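Local coordinates for sugar ABC transporter substrate-binding protein (Treponema pallidum subsp. pallidum, PDB 5U2P), which probably binds a sugar or related small ligand in the periplasm and delivers it to an ABC transporter, at residues 233-244 and 396-406. Sequence-based numbering, arbitrary orientation. Where two conformers were deposited one is given.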
loop_
_atom_site.group_PDB
_atom_site.type_symbol
_atom_site.label_atom_id
_atom_site.label_comp_id
_atom_site.label_asym_id
_atom_site.label_seq_id
_atom_site.Cartn_x
_atom_site.Cartn_y
_atom_site.Cartn_z
ATOM N N TYR A 233 14.955 1.108 15.397
ATOM C CA TYR A 233 15.684 0.709 14.198
ATOM C C TYR A 233 17.143 0.394 14.555
ATOM O O TYR A 233 17.674 -0.680 14.272
ATOM C CB TYR A 233 15.572 1.845 13.174
ATOM C CG TYR A 233 15.763 1.500 11.718
ATOM C CD1 TYR A 233 15.227 0.344 11.176
ATOM C CD2 TYR A 233 16.430 2.370 10.867
ATOM C CE1 TYR A 233 15.380 0.048 9.839
ATOM C CE2 TYR A 233 16.586 2.080 9.521
ATOM C CZ TYR A 233 16.058 0.913 9.013
ATOM O OH TYR A 233 16.207 0.600 7.671
ATOM N N LEU A 234 17.771 1.353 15.225
ATOM C CA LEU A 234 19.135 1.236 15.712
ATOM C C LEU A 234 19.361 0.023 16.595
ATOM O O LEU A 234 20.392 -0.646 16.490
ATOM C CB LEU A 234 19.479 2.519 16.476
ATOM C CG LEU A 234 19.710 3.735 15.577
ATOM C CD1 LEU A 234 19.713 5.027 16.398
ATOM C CD2 LEU A 234 21.035 3.565 14.834
ATOM N N GLU A 235 18.397 -0.254 17.470
ATOM C CA GLU A 235 18.518 -1.374 18.397
ATOM C C GLU A 235 18.524 -2.688 17.621
ATOM O O GLU A 235 19.278 -3.609 17.958
ATOM C CB GLU A 235 17.384 -1.346 19.426
ATOM C CG GLU A 235 17.507 -2.386 20.536
ATOM C CD GLU A 235 18.680 -2.126 21.469
ATOM O OE1 GLU A 235 19.243 -1.013 21.444
ATOM O OE2 GLU A 235 19.037 -3.043 22.231
ATOM N N LEU A 236 17.696 -2.782 16.577
ATOM C CA LEU A 236 17.696 -3.986 15.735
ATOM C C LEU A 236 19.069 -4.199 15.080
ATOM O O LEU A 236 19.547 -5.330 15.015
ATOM C CB LEU A 236 16.607 -3.918 14.660
ATOM C CG LEU A 236 15.162 -3.939 15.174
ATOM C CD1 LEU A 236 14.218 -3.820 14.010
ATOM C CD2 LEU A 236 14.827 -5.194 15.966
ATOM N N PHE A 237 19.697 -3.122 14.605
ATOM C CA PHE A 237 21.031 -3.227 13.994
ATOM C C PHE A 237 22.063 -3.601 15.052
ATOM O O PHE A 237 22.935 -4.448 14.822
ATOM C CB PHE A 237 21.432 -1.915 13.311
ATOM C CG PHE A 237 20.655 -1.615 12.047
ATOM C CD1 PHE A 237 20.953 -2.255 10.858
ATOM C CD2 PHE A 237 19.630 -0.679 12.052
ATOM C CE1 PHE A 237 20.237 -1.971 9.701
ATOM C CE2 PHE A 237 18.912 -0.395 10.899
ATOM C CZ PHE A 237 19.215 -1.030 9.731
ATOM N N LYS A 238 21.945 -2.960 16.212
ATOM C CA LYS A 238 22.855 -3.170 17.342
ATOM C C LYS A 238 22.931 -4.630 17.787
ATOM O O LYS A 238 24.024 -5.156 18.045
ATOM C CB LYS A 238 22.413 -2.299 18.524
ATOM C CG LYS A 238 23.228 -2.460 19.812
ATOM C CD LYS A 238 22.313 -2.492 21.031
ATOM C CE LYS A 238 23.088 -2.666 22.324
ATOM N NZ LYS A 238 23.688 -1.389 22.783
ATOM N N ARG A 239 21.774 -5.273 17.902
ATOM C CA ARG A 239 21.704 -6.662 18.350
ATOM C C ARG A 239 21.913 -7.655 17.211
ATOM O O ARG A 239 21.933 -8.871 17.432
ATOM C CB ARG A 239 20.364 -6.920 19.046
ATOM C CG ARG A 239 20.101 -5.983 20.234
ATOM C CD ARG A 239 19.002 -6.522 21.155
ATOM N NE ARG A 239 18.571 -5.540 22.151
ATOM C CZ ARG A 239 17.746 -5.798 23.166
ATOM N NH1 ARG A 239 17.263 -7.020 23.347
ATOM N NH2 ARG A 239 17.408 -4.830 24.010
ATOM N N GLY A 240 22.095 -7.146 15.997
ATOM C CA GLY A 240 22.291 -8.003 14.840
ATOM C C GLY A 240 21.045 -8.774 14.424
ATOM O O GLY A 240 21.133 -9.791 13.746
ATOM N N TYR A 241 19.876 -8.288 14.822
ATOM C CA TYR A 241 18.620 -8.908 14.445
ATOM C C TYR A 241 18.238 -8.580 13.006
ATOM O O TYR A 241 17.513 -9.339 12.372
ATOM C CB TYR A 241 17.501 -8.472 15.393
ATOM C CG TYR A 241 17.683 -8.945 16.818
ATOM C CD1 TYR A 241 18.590 -9.960 17.129
ATOM C CD2 TYR A 241 16.931 -8.398 17.854
ATOM C CE1 TYR A 241 18.749 -10.396 18.424
ATOM C CE2 TYR A 241 17.084 -8.837 19.160
ATOM C CZ TYR A 241 17.998 -9.839 19.436
ATOM O OH TYR A 241 18.164 -10.287 20.728
ATOM N N VAL A 242 18.702 -7.440 12.502
ATOM C CA VAL A 242 18.670 -7.183 11.061
ATOM C C VAL A 242 20.107 -6.972 10.615
ATOM O O VAL A 242 20.907 -6.386 11.347
ATOM C CB VAL A 242 17.819 -5.955 10.653
ATOM C CG1 VAL A 242 16.365 -6.086 11.145
ATOM C CG2 VAL A 242 18.441 -4.675 11.152
ATOM N N ASN A 243 20.429 -7.459 9.420
ATOM C CA ASN A 243 21.795 -7.381 8.901
ATOM C C ASN A 243 21.910 -6.307 7.826
ATOM O O ASN A 243 21.278 -6.414 6.768
ATOM C CB ASN A 243 22.219 -8.745 8.341
ATOM C CG ASN A 243 23.709 -8.837 8.089
ATOM O OD1 ASN A 243 24.316 -7.904 7.562
ATOM N ND2 ASN A 243 24.311 -9.971 8.462
ATOM N N LYS A 244 22.716 -5.275 8.092
ATOM C CA LYS A 244 22.885 -4.182 7.134
ATOM C C LYS A 244 23.364 -4.725 5.795
ATOM O O LYS A 244 22.948 -4.249 4.740
ATOM C CB LYS A 244 23.880 -3.128 7.657
ATOM C CG LYS A 244 24.030 -1.906 6.741
ATOM C CD LYS A 244 25.056 -0.899 7.270
ATOM C CE LYS A 244 25.190 0.299 6.330
ATOM N NZ LYS A 244 26.221 1.278 6.774
ATOM N N ALA A 396 19.321 4.090 6.818
ATOM C CA ALA A 396 20.116 2.901 7.137
ATOM C C ALA A 396 21.583 3.104 6.776
ATOM O O ALA A 396 22.472 2.502 7.384
ATOM C CB ALA A 396 19.557 1.660 6.419
ATOM N N ALA A 397 21.843 3.964 5.797
ATOM C CA ALA A 397 23.211 4.250 5.394
ATOM C C ALA A 397 23.982 4.967 6.495
ATOM O O ALA A 397 25.210 4.926 6.521
ATOM C CB ALA A 397 23.221 5.073 4.131
ATOM N N TYR A 398 23.260 5.625 7.397
ATOM C CA TYR A 398 23.884 6.348 8.511
ATOM C C TYR A 398 24.325 5.413 9.639
ATOM O O TYR A 398 25.056 5.825 10.546
ATOM C CB TYR A 398 22.925 7.388 9.102
ATOM C CG TYR A 398 22.382 8.413 8.130
ATOM C CD1 TYR A 398 23.008 8.665 6.915
ATOM C CD2 TYR A 398 21.234 9.131 8.436
ATOM C CE1 TYR A 398 22.497 9.606 6.026
ATOM C CE2 TYR A 398 20.721 10.072 7.562
ATOM C CZ TYR A 398 21.352 10.309 6.358
ATOM O OH TYR A 398 20.825 11.251 5.495
ATOM N N VAL A 399 23.863 4.167 9.594
ATOM C CA VAL A 399 24.071 3.237 10.693
ATOM C C VAL A 399 25.344 2.433 10.449
ATOM O O VAL A 399 25.323 1.380 9.817
ATOM C CB VAL A 399 22.876 2.274 10.879
ATOM C CG1 VAL A 399 23.102 1.377 12.083
ATOM C CG2 VAL A 399 21.583 3.057 11.046
ATOM N N THR A 400 26.454 2.950 10.950
ATOM C CA THR A 400 27.722 2.253 10.839
ATOM C C THR A 400 28.203 1.892 12.232
ATOM O O THR A 400 27.511 2.130 13.218
ATOM C CB THR A 400 28.778 3.110 10.115
ATOM O OG1 THR A 400 30.079 2.534 10.302
ATOM C CG2 THR A 400 28.768 4.533 10.647
ATOM N N ASP A 401 29.369 1.258 12.325
ATOM C CA ASP A 401 29.984 0.972 13.622
ATOM C C ASP A 401 31.044 2.029 13.895
ATOM O O ASP A 401 31.936 2.215 13.074
ATOM C CB ASP A 401 30.638 -0.418 13.657
ATOM C CG ASP A 401 29.687 -1.527 14.091
ATOM O OD1 ASP A 401 29.933 -2.686 13.696
ATOM O OD2 ASP A 401 28.715 -1.262 14.831
ATOM N N PRO A 402 30.955 2.728 15.037
ATOM C CA PRO A 402 29.920 2.630 16.073
ATOM C C PRO A 402 28.649 3.359 15.661
ATOM O O PRO A 402 28.726 4.425 15.033
ATOM C CB PRO A 402 30.565 3.323 17.280
ATOM C CG PRO A 402 31.412 4.361 16.673
ATOM C CD PRO A 402 31.970 3.738 15.404
ATOM N N ALA A 403 27.509 2.791 16.041
ATOM C CA ALA A 403 26.206 3.354 15.698
ATOM C C ALA A 403 26.003 4.749 16.291
ATOM O O ALA A 403 26.323 4.992 17.458
ATOM C CB ALA A 403 25.097 2.428 16.170
ATOM N N PRO A 404 25.438 5.664 15.489
ATOM C CA PRO A 404 25.057 6.990 15.972
ATOM C C PRO A 404 23.783 6.935 16.814
ATOM O O PRO A 404 23.127 5.892 16.874
ATOM C CB PRO A 404 24.822 7.767 14.676
ATOM C CG PRO A 404 24.243 6.731 13.754
ATOM C CD PRO A 404 24.989 5.446 14.095
ATOM N N THR A 405 23.433 8.050 17.446
ATOM C CA THR A 405 22.124 8.175 18.083
ATOM C C THR A 405 21.099 8.642 17.068
ATOM O O THR A 405 21.447 9.079 15.972
ATOM C CB THR A 405 22.127 9.171 19.220
ATOM O OG1 THR A 405 22.502 10.454 18.703
ATOM C CG2 THR A 405 23.081 8.736 20.338
ATOM N N ALA A 406 19.827 8.585 17.445
ATOM C CA ALA A 406 18.770 9.080 16.576
ATOM C C ALA A 406 18.927 10.586 16.363
ATOM O O ALA A 406 18.633 11.098 15.293
ATOM C CB ALA A 406 17.407 8.760 17.158
#
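K244 NZ donates a hydrogen bond of 3.2 Å to V399 O, reaching that oxygen from well above the carbonyl plane, 57° out of it. The lysine suits the task by its length: with CG anti to the backbone N (chi1 -176°) and every later bond extended, its chain runs straight alongside the 396-399 turn, and CE passes A396 O at 3.7 Å. The ammonium thus sits beside backbone oxygens, whose partial charges probably steady it.

Next to this hydrogen bond the contact is apolar. V399 divides its two methyls: CG1 meets F237 at CB and CG, 3.9 Å from the latter, the two side chains lying at about a right angle, while CG2 touches L234 CD2, also at 3.9 Å. A beta-branched residue suits a place where two neighbours of one helix must be met at once. Both methyls of L234 rest against P404 O, CD1 at 3.6 Å; CD1 reaches on to A406 N, CD2 is turned to V399, and M409 of helix 406-417 adds to the surroundings.

A396 has a methyl small enough to fit close to two aromatic rings, its CB 3.7 Å from Y233 OH and also near F237 CZ. F237 CE2 lies over the centre of one face of the Y233 ring. G240 is the first residue to leave helical geometry, and its positive phi, with two bonds back into the last turn, makes a Schellman motif that lets the chain turn toward K244. Here the C-terminal end of helix 227-238 packs against the loop leading into helix 406-417, a peripheral helix-to-loop junction within a periplasmic solute-binding protein fold.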